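Local coordinates for protein periplasmic beta-glucosidase (Pseudomonas aeruginosa, PDB 6R5T) that probably hydrolyses terminal, non-reducing beta-D-glucosyl residues with release of beta-D-glucose, as a periplasmic glycoside hydrolase of family 3, at residues His256-Lys260 with Asp289-Ser293; Gln22-Ser27 with Asp284-Asp290; Ile279-Asp284 with Asp309-Ala313; Gly47-Val53 with Pro73-Tyr78. The protein carries 1 engineered substitution. All blocks are in the same frame, centred on the assembly; numbering follows the deposited sequence. Where two conformers were deposited one is given.

Contact 1 (His256-Lys260 with Asp289-Ser293); sequences HGAVK and DDLYS. With GAL (beta-D-galactopyranose), chain C; BGC (beta-D-glucopyranose), chain B.
Lys260 N donates to Asp289 OD2 at 3.0 Å with an N-H...O angle of 163°, tying the short helix 258-261 to an Asx turn that leads into helix 291-301 of the TIM-barrel domain. The amide reaches OD2 from above the carboxylate plane, 45° out of it. A water accepts from Val259 N at 3.0 Å and lies 2.7 Å from Asp289 OD2, so OD2 takes the Lys260 amide directly and the Val259 amide lies one water away. Gly257 CA also packs against OD2.

Next to this polar grip, Val259 splits its branches. The Val259 and Leu291 side chains pass in opposite directions, Val259 CG1, anti to the backbone N, touching Leu291 CD2 at 3.8 Å, while CG2 approaches Tyr292 CE1 at 4.1 Å. Leu291 CD2 also packs against Lys260 CA, and Tyr292 OH is held farther out by Val283 O. Upstream of the helix, His256 belongs to the glycan pocket, with His256 CD2 3.7 Å from C1 of the galactose.

What positions Asp289 is its other oxygen: OD1 accepts from Asn286 ND2 and, closing the Asx turn from the anti side, OD1 is 3.1 Å from Leu291 N.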
# COMPACT_ATOMS: atom_id res chain seq x y z
N HIS A 256 -1.53 -22.64 -11.49
CA HIS A 256 -2.50 -23.73 -11.31
C HIS A 256 -3.92 -23.23 -11.62
O HIS A 256 -4.41 -22.39 -10.88
CB HIS A 256 -2.32 -24.21 -9.88
CG HIS A 256 -3.11 -25.42 -9.63
ND1 HIS A 256 -4.50 -25.42 -9.63
CD2 HIS A 256 -2.72 -26.70 -9.40
CE1 HIS A 256 -4.92 -26.65 -9.43
NE2 HIS A 256 -3.86 -27.44 -9.25
N GLY A 257 -4.55 -23.65 -12.73
CA GLY A 257 -5.85 -23.10 -13.12
C GLY A 257 -5.78 -21.64 -13.62
O GLY A 257 -6.80 -20.99 -13.74
N ALA A 258 -4.58 -21.13 -13.88
CA ALA A 258 -4.37 -19.70 -14.24
C ALA A 258 -5.02 -19.36 -15.58
O ALA A 258 -5.52 -18.24 -15.74
CB ALA A 258 -2.90 -19.40 -14.29
N VAL A 259 -4.98 -20.27 -16.56
CA VAL A 259 -5.62 -19.96 -17.87
C VAL A 259 -7.12 -19.76 -17.64
O VAL A 259 -7.71 -18.77 -18.08
CB VAL A 259 -5.31 -21.03 -18.92
CG1 VAL A 259 -6.05 -20.72 -20.19
CG2 VAL A 259 -3.80 -21.16 -19.15
N LYS A 260 -7.78 -20.69 -16.95
CA LYS A 260 -9.22 -20.52 -16.70
C LYS A 260 -9.53 -19.28 -15.87
O LYS A 260 -10.57 -18.65 -16.08
CB LYS A 260 -9.68 -21.82 -16.03
CG LYS A 260 -11.17 -21.87 -15.80
CD LYS A 260 -11.62 -23.23 -15.25
CE LYS A 260 -13.11 -23.22 -15.01
NZ LYS A 260 -13.61 -24.53 -14.53
N ASP A 289 -5.91 -27.25 -15.62
CA ASP A 289 -7.32 -26.97 -15.99
C ASP A 289 -7.72 -27.60 -17.33
O ASP A 289 -8.93 -27.62 -17.63
CB ASP A 289 -7.68 -25.48 -15.88
CG ASP A 289 -6.86 -24.58 -16.75
OD1 ASP A 289 -6.57 -24.99 -17.88
OD2 ASP A 289 -6.60 -23.42 -16.30
N ASP A 290 -6.76 -28.12 -18.08
CA ASP A 290 -6.97 -28.83 -19.37
C ASP A 290 -7.59 -27.94 -20.44
O ASP A 290 -8.03 -28.49 -21.44
CB ASP A 290 -7.79 -30.10 -19.16
CG ASP A 290 -6.99 -31.19 -18.49
OD1 ASP A 290 -5.75 -31.07 -18.39
OD2 ASP A 290 -7.63 -32.14 -18.04
N LEU A 291 -7.53 -26.63 -20.31
CA LEU A 291 -8.14 -25.77 -21.35
C LEU A 291 -7.39 -25.94 -22.66
O LEU A 291 -8.04 -25.91 -23.71
CB LEU A 291 -8.14 -24.30 -20.90
CG LEU A 291 -9.46 -23.85 -20.30
CD1 LEU A 291 -9.82 -24.67 -19.09
CD2 LEU A 291 -9.42 -22.37 -19.92
N TYR A 292 -6.07 -26.12 -22.64
CA TYR A 292 -5.31 -26.21 -23.91
C TYR A 292 -5.78 -27.45 -24.70
O TYR A 292 -6.03 -27.34 -25.90
CB TYR A 292 -3.80 -26.28 -23.69
CG TYR A 292 -3.11 -24.95 -23.50
CD1 TYR A 292 -3.79 -23.83 -23.05
CD2 TYR A 292 -1.75 -24.84 -23.69
CE1 TYR A 292 -3.13 -22.62 -22.89
CE2 TYR A 292 -1.08 -23.64 -23.54
CZ TYR A 292 -1.78 -22.52 -23.16
OH TYR A 292 -1.15 -21.33 -22.99
N SER A 293 -5.86 -28.60 -24.04
CA SER A 293 -6.30 -29.83 -24.73
C SER A 293 -7.74 -29.69 -25.20
O SER A 293 -8.08 -30.27 -26.24
CB SER A 293 -6.14 -31.00 -23.82
OG SER A 293 -4.76 -31.27 -23.61
C1 GAL C . -0.88 -25.57 -6.41
C2 GAL C . 0.00 -26.78 -6.05
C3 GAL C . -0.85 -27.76 -5.23
C4 GAL C . -1.38 -27.02 -3.99
C5 GAL C . -2.15 -25.76 -4.45
C6 GAL C . -2.59 -24.91 -3.27
O2 GAL C . 0.48 -27.38 -7.24
O3 GAL C . 0.01 -28.85 -4.83
O4 GAL C . -0.20 -26.66 -3.23
O5 GAL C . -1.30 -24.87 -5.25
O6 GAL C . -3.23 -23.71 -3.77
C2 BGC B . 3.36 -23.58 -6.91
C3 BGC B . 2.16 -24.29 -7.56
C4 BGC B . 0.94 -23.98 -6.66
C5 BGC B . 0.76 -22.45 -6.67
C6 BGC B . -0.37 -21.98 -5.78
C1 BGC B . 3.06 -22.08 -6.80
O1 BGC B . 4.14 -21.55 -6.10
O2 BGC B . 4.59 -23.73 -7.61
O3 BGC B . 2.41 -25.71 -7.55
O4 BGC B . -0.21 -24.62 -7.24
O5 BGC B . 1.86 -21.87 -6.05
O6 BGC B . -0.50 -20.56 -5.87
O HOH W 1 -3.89 -23.08 -16.26

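Contact 2 (Gln22-Ser27 with Asp284-Asp290); sequences QLRLVS and DMNMNDD
Leu23, Leu25 and the segment 286-288 are joined by backbone hydrogen bonds of a parallel pair that put strand 24-26 beside strand 286-287, the first and eighth strands of the TIM barrel. Asn286 N lies 2.9 Å from Leu23 O, Leu25 N 3.1 Å from Asn286 O, and Asn288 N 2.9 Å from Leu25 O. Leu23 O and Leu25 O each also take a CA-H contact, from Met285 and Met287.

Charge adds a second tie. Arg24 CG is anti to the backbone N (chi1 -173°) and the chain runs extended to NE, which carries the guanidinium side-on to Asp290. NE is 2.8 Å from OD1, which lies in the guanidinium plane, and NH2 is 3.0 Å from OD2. The two flat groups are nevertheless turned 65° apart, the nitrogens coming from above the carboxylate plane. NH1 pairs with Asp40, and Asp290 OD2 has a second partner in His32 NE2.

A side-chain amide extends the polar set: Asn288 OD1 accepts from Ser27 N at 3.2 Å.

Apolar contact marks the sheet face of Leu25 and Met287, a pocket residue; the two side chains lie alongside, pointing the same way. Separately, Leu25 CB meets Met285 CG at 3.6 Å. Leu23 covers Asp284 O, which has no polar partner in the model.

With both Asp290 oxygens engaged, the aspartate is probably ionised, its carboxylate held between Arg24 and His32.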
# COMPACT_ATOMS: atom_id res chain seq x y z
N GLN A 22 1.66 -32.58 -25.36
CA GLN A 22 2.93 -32.19 -24.70
C GLN A 22 2.71 -30.99 -23.77
O GLN A 22 3.51 -30.86 -22.81
CB GLN A 22 4.01 -31.88 -25.70
CG GLN A 22 4.51 -33.18 -26.37
CD GLN A 22 5.09 -34.12 -25.35
OE1 GLN A 22 6.08 -33.77 -24.69
NE2 GLN A 22 4.47 -35.28 -25.17
N LEU A 23 1.68 -30.20 -24.02
CA LEU A 23 1.49 -28.93 -23.29
C LEU A 23 0.71 -29.18 -22.00
O LEU A 23 0.53 -28.23 -21.21
CB LEU A 23 0.77 -27.92 -24.18
CG LEU A 23 1.34 -27.75 -25.59
CD1 LEU A 23 0.58 -26.67 -26.31
CD2 LEU A 23 2.85 -27.47 -25.56
N ARG A 24 0.29 -30.41 -21.75
CA ARG A 24 -0.61 -30.70 -20.63
C ARG A 24 0.18 -31.14 -19.42
O ARG A 24 0.91 -32.15 -19.49
CB ARG A 24 -1.59 -31.79 -21.05
CG ARG A 24 -2.66 -32.03 -20.03
CD ARG A 24 -3.70 -32.95 -20.61
NE ARG A 24 -4.72 -33.31 -19.64
CZ ARG A 24 -5.24 -34.51 -19.48
NH1 ARG A 24 -4.82 -35.51 -20.23
NH2 ARG A 24 -6.17 -34.72 -18.57
N LEU A 25 0.08 -30.35 -18.33
CA LEU A 25 0.75 -30.63 -17.05
C LEU A 25 -0.33 -30.90 -16.01
O LEU A 25 -1.16 -30.02 -15.79
CB LEU A 25 1.58 -29.41 -16.69
CG LEU A 25 2.12 -29.36 -15.28
CD1 LEU A 25 3.07 -30.50 -15.03
CD2 LEU A 25 2.85 -28.01 -15.05
N VAL A 26 -0.33 -32.08 -15.43
CA VAL A 26 -1.44 -32.49 -14.53
C VAL A 26 -0.90 -33.18 -13.29
O VAL A 26 0.22 -33.67 -13.29
CB VAL A 26 -2.44 -33.41 -15.26
CG1 VAL A 26 -3.24 -32.65 -16.27
CG2 VAL A 26 -1.73 -34.57 -15.90
N SER A 27 -1.75 -33.24 -12.27
CA SER A 27 -1.47 -33.97 -11.01
C SER A 27 -2.59 -34.99 -10.81
O SER A 27 -3.73 -34.70 -11.19
CB SER A 27 -1.40 -33.06 -9.83
OG SER A 27 -2.59 -32.30 -9.72
N ASP A 284 3.43 -21.66 -22.49
CA ASP A 284 3.66 -22.92 -23.24
C ASP A 284 2.86 -24.07 -22.64
O ASP A 284 2.23 -24.86 -23.39
CB ASP A 284 5.13 -23.30 -23.26
CG ASP A 284 6.03 -22.33 -23.98
OD1 ASP A 284 5.55 -21.54 -24.90
OD2 ASP A 284 7.21 -22.34 -23.66
N MET A 285 2.90 -24.21 -21.33
CA MET A 285 2.39 -25.43 -20.69
C MET A 285 1.27 -25.01 -19.74
O MET A 285 1.36 -23.97 -18.99
CB MET A 285 3.55 -26.18 -20.04
CG MET A 285 3.16 -27.26 -19.13
SD MET A 285 4.67 -28.29 -18.87
CE MET A 285 4.32 -29.66 -19.98
N ASN A 286 0.18 -25.75 -19.81
CA ASN A 286 -1.10 -25.48 -19.13
C ASN A 286 -1.24 -26.39 -17.91
O ASN A 286 -1.39 -27.62 -18.07
CB ASN A 286 -2.19 -25.69 -20.17
CG ASN A 286 -3.63 -25.62 -19.72
OD1 ASN A 286 -4.45 -26.37 -20.30
ND2 ASN A 286 -3.94 -24.73 -18.78
N MET A 287 -1.19 -25.78 -16.73
CA MET A 287 -1.27 -26.54 -15.45
C MET A 287 -2.72 -26.77 -15.06
O MET A 287 -3.49 -25.81 -14.79
CB MET A 287 -0.47 -25.82 -14.36
CG MET A 287 -0.34 -26.57 -13.07
SD MET A 287 0.77 -25.58 -11.98
CE MET A 287 1.69 -26.85 -11.12
N ASN A 288 -3.07 -28.05 -15.01
CA ASN A 288 -4.23 -28.71 -14.39
C ASN A 288 -5.58 -28.43 -15.06
O ASN A 288 -6.38 -29.34 -15.03
CB ASN A 288 -4.23 -28.49 -12.89
CG ASN A 288 -4.44 -29.81 -12.17
OD1 ASN A 288 -3.80 -30.85 -12.44
ND2 ASN A 288 -5.44 -29.79 -11.32
N ASP A 289 -5.91 -27.25 -15.62
CA ASP A 289 -7.32 -26.97 -15.99
C ASP A 289 -7.72 -27.60 -17.33
O ASP A 289 -8.93 -27.62 -17.63
CB ASP A 289 -7.68 -25.48 -15.88
CG ASP A 289 -6.86 -24.58 -16.75
OD1 ASP A 289 -6.57 -24.99 -17.88
OD2 ASP A 289 -6.60 -23.42 -16.30
N ASP A 290 -6.76 -28.12 -18.08
CA ASP A 290 -6.97 -28.83 -19.37
C ASP A 290 -7.59 -27.94 -20.44
O ASP A 290 -8.03 -28.49 -21.44
CB ASP A 290 -7.79 -30.10 -19.16
CG ASP A 290 -6.99 -31.19 -18.49
OD1 ASP A 290 -5.75 -31.07 -18.39
OD2 ASP A 290 -7.63 -32.14 -18.04

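Contact 3 (Ile279-Asp284 with Asp309-Ala313); sequences IQAGVD and DIDRA
Arg312 reaches back from helix 307-323 to the end of helix 271-281 and grips two oxygens there, which makes this the tight part of the contact. Its chain bends at chi3 (84°), bringing the guanidinium edge round to the Ile279 carbonyl and the Asp284 carboxylate. End-on, NH1 and NH2 both donate to Ile279 O, at 3.0 Å and 3.2 Å. Side-on, NE and NH2 converge on Asp284 OD1, at 3.0 Å and 2.9 Å, in a salt bridge whose carboxylate and guanidinium planes are only 27° apart. NH2 therefore serves both acceptors, and four in-plane bonds fix the rotation of the group. Gly282 CA sits 3.5 Å above one face, near the rim, and Asp309 O lies over the opposite face.

Beside the guanidinium, Ile279 is a knob set among Asp309, Ile310, Arg312 and Ala313. Its CG1 is anti to the backbone N (chi1 -161°), which, with chi2 also extended, carries CD1 to Ile310, to 3.8 Å from Asp309 O and 4.3 Å from Ala313 CB. Leu296 and Tyr292 of helix 291-301 cover Ile279 as well.

The looser side is formed by Gln280 and Asp309, both partly exposed. Here Gln280 CG merely passes 3.7 Å from Asp309 OD2, which is bonded to Asp306 N.

Ile279 O also takes a weak bond from the N of Gly282, a C-prime residue of positive phi. With Val283 N to Ala278 O, this ends helix 271-281 of the barrel in a Schellman motif, a carbonyl of its last turn and the following helix-to-strand turn being clamped by Arg312.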
# COMPACT_ATOMS: atom_id res chain seq x y z
N ILE A 279 -2.07 -18.79 -24.85
CA ILE A 279 -1.05 -19.37 -25.76
C ILE A 279 -0.42 -18.25 -26.59
O ILE A 279 0.80 -18.27 -26.79
CB ILE A 279 -1.60 -20.54 -26.61
CG1 ILE A 279 -0.37 -21.33 -27.11
CG2 ILE A 279 -2.55 -20.05 -27.68
CD1 ILE A 279 -0.60 -22.71 -27.62
N GLN A 280 -1.20 -17.26 -27.01
CA GLN A 280 -0.65 -16.17 -27.86
C GLN A 280 0.21 -15.22 -27.01
O GLN A 280 1.18 -14.63 -27.56
CB GLN A 280 -1.76 -15.49 -28.64
CG GLN A 280 -2.39 -16.46 -29.64
CD GLN A 280 -2.95 -15.75 -30.85
OE1 GLN A 280 -2.57 -16.09 -32.00
NE2 GLN A 280 -3.86 -14.82 -30.60
N ALA A 281 -0.06 -15.11 -25.72
CA ALA A 281 0.78 -14.29 -24.84
C ALA A 281 2.16 -14.89 -24.64
O ALA A 281 3.13 -14.13 -24.51
CB ALA A 281 0.08 -14.05 -23.53
N GLY A 282 2.24 -16.20 -24.69
CA GLY A 282 3.51 -16.92 -24.55
C GLY A 282 3.52 -17.95 -23.44
O GLY A 282 4.63 -18.35 -23.05
N VAL A 283 2.36 -18.44 -23.00
CA VAL A 283 2.31 -19.54 -22.00
C VAL A 283 2.40 -20.87 -22.76
O VAL A 283 1.53 -21.10 -23.62
CB VAL A 283 1.04 -19.47 -21.17
CG1 VAL A 283 0.94 -20.67 -20.27
CG2 VAL A 283 0.98 -18.18 -20.36
N ASP A 284 3.43 -21.66 -22.49
CA ASP A 284 3.66 -22.92 -23.24
C ASP A 284 2.86 -24.07 -22.64
O ASP A 284 2.23 -24.86 -23.39
CB ASP A 284 5.13 -23.30 -23.26
CG ASP A 284 6.03 -22.33 -23.98
OD1 ASP A 284 5.55 -21.54 -24.90
OD2 ASP A 284 7.21 -22.34 -23.66
N ASP A 309 1.98 -20.98 -32.97
CA ASP A 309 1.70 -20.86 -31.50
C ASP A 309 1.82 -22.25 -30.86
O ASP A 309 2.52 -22.45 -29.83
CB ASP A 309 0.31 -20.27 -31.25
CG ASP A 309 0.16 -18.83 -31.71
OD1 ASP A 309 1.11 -18.06 -31.44
OD2 ASP A 309 -0.91 -18.49 -32.32
N ILE A 310 1.21 -23.28 -31.47
CA ILE A 310 1.31 -24.68 -30.98
C ILE A 310 2.76 -25.14 -31.11
O ILE A 310 3.30 -25.78 -30.19
CB ILE A 310 0.38 -25.60 -31.79
CG1 ILE A 310 -1.07 -25.14 -31.72
CG2 ILE A 310 0.56 -27.05 -31.40
CD1 ILE A 310 -1.71 -25.42 -30.40
N ASP A 311 3.38 -24.86 -32.25
CA ASP A 311 4.74 -25.36 -32.50
C ASP A 311 5.73 -24.77 -31.49
O ASP A 311 6.65 -25.50 -31.08
CB ASP A 311 5.19 -25.09 -33.93
CG ASP A 311 4.49 -25.97 -34.96
OD1 ASP A 311 3.83 -26.95 -34.56
OD2 ASP A 311 4.63 -25.65 -36.18
N ARG A 312 5.57 -23.49 -31.14
CA ARG A 312 6.51 -22.79 -30.22
C ARG A 312 6.42 -23.50 -28.87
O ARG A 312 7.46 -23.84 -28.31
CB ARG A 312 6.09 -21.33 -30.06
CG ARG A 312 6.94 -20.54 -29.09
CD ARG A 312 6.14 -19.36 -28.55
NE ARG A 312 5.32 -19.84 -27.41
CZ ARG A 312 4.02 -19.61 -27.25
NH1 ARG A 312 3.35 -18.90 -28.16
NH2 ARG A 312 3.40 -20.09 -26.17
N ALA A 313 5.19 -23.73 -28.43
CA ALA A 313 4.87 -24.27 -27.10
C ALA A 313 5.42 -25.68 -27.00
O ALA A 313 6.12 -26.05 -26.05
CB ALA A 313 3.40 -24.18 -26.84

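Contact 4 (Gly47-Val53 with Pro73-Tyr78); sequences GAIFNTV and PLFHAY. With GAL (beta-D-galactopyranose), chain C.
Ala77 O accepts from Asn51 N at 3.1 Å and has a water oxygen 2.9 Å away, with Phe50 CA-H a further close neighbour. The same water lies near Thr52 O, positioned to bridge the two carbonyls where the chain leaves the strand. This site is at the C-terminal ends of two strands joined by a beta-alpha-beta crossover of the TIM barrel, in which helix 55-65 links strand 48-50 to strand 75-78. The strands run parallel, their axes 24° apart. Phe75 O accepts from Ile49 N, and Ala77 N lies 2.8 Å from Ile49 O, the shortest bond between the segments.

Side chains on the two faces meet differently. On the face of Ala48 and Phe75, the methyl CB of Ala48 stands 3.5 Å from the centroid of the Phe75 ring, nearly on its normal: a CH-pi contact. On the other face Ile49 and His76 point the same way, Ile49 CB being 3.5 Å from His76 CD2; His76 NE2 is buried without a polar partner in the model. Helix 55-65 packs on this histidine.

Past strand 48-50, Val53 CG1 lies over one face of the Tyr78 ring in a second CH-pi contact, 3.4 Å from the centroid. Asn51 OD1 meets the same ring at its edge, near Tyr78 CD1, the amide and ring planes 85° apart.

Phe50, the last strand residue, and Asn51 after it line the glycan pocket. With CG between the backbone N and the carbonyl carbon (chi1 66°), the Phe50 ring turns to the sugar, its CE2 3.3 Å from galactose O2. Asn51 ND2 donates to galactose O3 at 2.9 Å.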
# COMPACT_ATOMS: atom_id res chain seq x y z
N GLY A 47 1.89 -34.30 -21.07
CA GLY A 47 3.27 -33.86 -21.28
C GLY A 47 4.10 -33.98 -20.02
O GLY A 47 5.29 -34.27 -20.09
N ALA A 48 3.48 -33.74 -18.85
CA ALA A 48 4.22 -33.75 -17.59
C ALA A 48 3.28 -33.87 -16.43
O ALA A 48 2.08 -33.63 -16.55
CB ALA A 48 5.04 -32.48 -17.50
N ILE A 49 3.87 -34.27 -15.31
CA ILE A 49 3.14 -34.57 -14.08
C ILE A 49 3.73 -33.66 -13.02
O ILE A 49 4.95 -33.46 -13.01
CB ILE A 49 3.33 -36.04 -13.73
CG1 ILE A 49 2.78 -36.95 -14.83
CG2 ILE A 49 2.71 -36.37 -12.38
CD1 ILE A 49 1.33 -36.88 -15.00
N PHE A 50 2.90 -33.23 -12.09
CA PHE A 50 3.43 -32.67 -10.82
C PHE A 50 2.76 -33.38 -9.65
O PHE A 50 1.65 -33.92 -9.80
CB PHE A 50 3.27 -31.15 -10.77
CG PHE A 50 1.87 -30.60 -10.72
CD1 PHE A 50 1.09 -30.56 -11.87
CD2 PHE A 50 1.31 -30.13 -9.55
CE1 PHE A 50 -0.18 -30.05 -11.89
CE2 PHE A 50 0.01 -29.65 -9.55
CZ PHE A 50 -0.73 -29.59 -10.70
N ASN A 51 3.45 -33.34 -8.51
CA ASN A 51 2.98 -33.85 -7.20
C ASN A 51 3.01 -35.38 -7.12
O ASN A 51 2.50 -35.89 -6.12
CB ASN A 51 1.60 -33.31 -6.86
CG ASN A 51 1.59 -31.87 -6.36
OD1 ASN A 51 2.64 -31.29 -6.13
ND2 ASN A 51 0.41 -31.28 -6.27
N THR A 52 3.67 -36.08 -8.05
CA THR A 52 4.00 -37.53 -7.88
C THR A 52 5.49 -37.61 -7.56
O THR A 52 6.28 -37.12 -8.37
CB THR A 52 3.62 -38.32 -9.14
OG1 THR A 52 2.20 -38.29 -9.22
CG2 THR A 52 4.17 -39.72 -9.14
N VAL A 53 5.89 -38.15 -6.40
CA VAL A 53 7.23 -37.79 -5.84
C VAL A 53 8.04 -38.97 -5.31
O VAL A 53 8.98 -38.73 -4.54
CB VAL A 53 7.06 -36.74 -4.72
CG1 VAL A 53 6.35 -35.50 -5.28
CG2 VAL A 53 6.33 -37.31 -3.54
N PRO A 73 8.90 -39.24 -23.35
CA PRO A 73 8.91 -39.37 -21.90
C PRO A 73 8.27 -38.15 -21.21
O PRO A 73 8.25 -37.05 -21.77
CB PRO A 73 10.36 -39.40 -21.51
CG PRO A 73 11.02 -38.65 -22.60
CD PRO A 73 10.26 -39.04 -23.87
N LEU A 74 7.71 -38.42 -20.05
CA LEU A 74 7.20 -37.35 -19.16
C LEU A 74 8.40 -36.70 -18.49
O LEU A 74 9.44 -37.36 -18.32
CB LEU A 74 6.31 -37.99 -18.09
CG LEU A 74 5.08 -38.67 -18.64
CD1 LEU A 74 4.52 -39.61 -17.60
CD2 LEU A 74 4.03 -37.66 -19.07
N PHE A 75 8.19 -35.47 -18.04
CA PHE A 75 8.96 -34.99 -16.87
C PHE A 75 8.03 -34.89 -15.66
O PHE A 75 6.80 -34.77 -15.79
CB PHE A 75 9.75 -33.72 -17.16
CG PHE A 75 8.97 -32.45 -17.27
CD1 PHE A 75 8.48 -31.80 -16.15
CD2 PHE A 75 8.80 -31.82 -18.49
CE1 PHE A 75 7.81 -30.59 -16.26
CE2 PHE A 75 8.11 -30.62 -18.61
CZ PHE A 75 7.62 -30.00 -17.50
N HIS A 76 8.64 -34.94 -14.48
CA HIS A 76 7.93 -34.93 -13.18
C HIS A 76 8.43 -33.75 -12.35
O HIS A 76 9.67 -33.63 -12.18
CB HIS A 76 8.14 -36.25 -12.42
CG HIS A 76 7.32 -37.36 -12.99
ND1 HIS A 76 7.74 -38.04 -14.13
CD2 HIS A 76 6.12 -37.88 -12.63
CE1 HIS A 76 6.79 -38.92 -14.42
NE2 HIS A 76 5.81 -38.87 -13.53
N ALA A 77 7.50 -32.95 -11.88
CA ALA A 77 7.83 -31.74 -11.11
C ALA A 77 7.23 -31.79 -9.72
O ALA A 77 6.24 -32.49 -9.47
CB ALA A 77 7.39 -30.52 -11.89
N TYR A 78 7.80 -30.95 -8.86
CA TYR A 78 7.30 -30.75 -7.48
C TYR A 78 7.76 -29.39 -6.96
O TYR A 78 8.60 -28.75 -7.54
CB TYR A 78 7.80 -31.88 -6.62
CG TYR A 78 7.16 -32.09 -5.27
CD1 TYR A 78 5.79 -32.02 -5.09
CD2 TYR A 78 7.96 -32.42 -4.19
CE1 TYR A 78 5.21 -32.25 -3.85
CE2 TYR A 78 7.39 -32.68 -2.95
CZ TYR A 78 6.02 -32.60 -2.80
OH TYR A 78 5.43 -32.89 -1.59
C1 GAL C . -0.88 -25.57 -6.41
C2 GAL C . 0.00 -26.78 -6.05
C3 GAL C . -0.85 -27.76 -5.23
C4 GAL C . -1.38 -27.02 -3.99
C5 GAL C . -2.15 -25.76 -4.45
C6 GAL C . -2.59 -24.91 -3.27
O2 GAL C . 0.48 -27.38 -7.24
O3 GAL C . 0.01 -28.85 -4.83
O4 GAL C . -0.20 -26.66 -3.23
O5 GAL C . -1.30 -24.87 -5.25
O6 GAL C . -3.23 -23.71 -3.77
O HOH W 2 5.59 -35.22 -10.14

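From the N terminus, residues 22-27 open the longest loop, which contact 2 closes only at 284-290, joining the first and last barrel strands. Contact 4 opens and closes wholly within it, tying strands 48-50 and 75-78; strand 24-26 bonds to strand 48-50, so contacts 2 and 4 share one sheet. Contact 1 opens at 256-260, still within that loop, and ends at 289-293, overlapping contact 2 at Asp289 and Asp290. Contact 3 opens at 279-284 and closes last, at 309-313, crossing both contact 1 and contact 2 and sharing Asp284 with the latter. Contacts 1 and 4 both touch the galactose, whereas contact 3 ties helix 271-281 to helix 307-323.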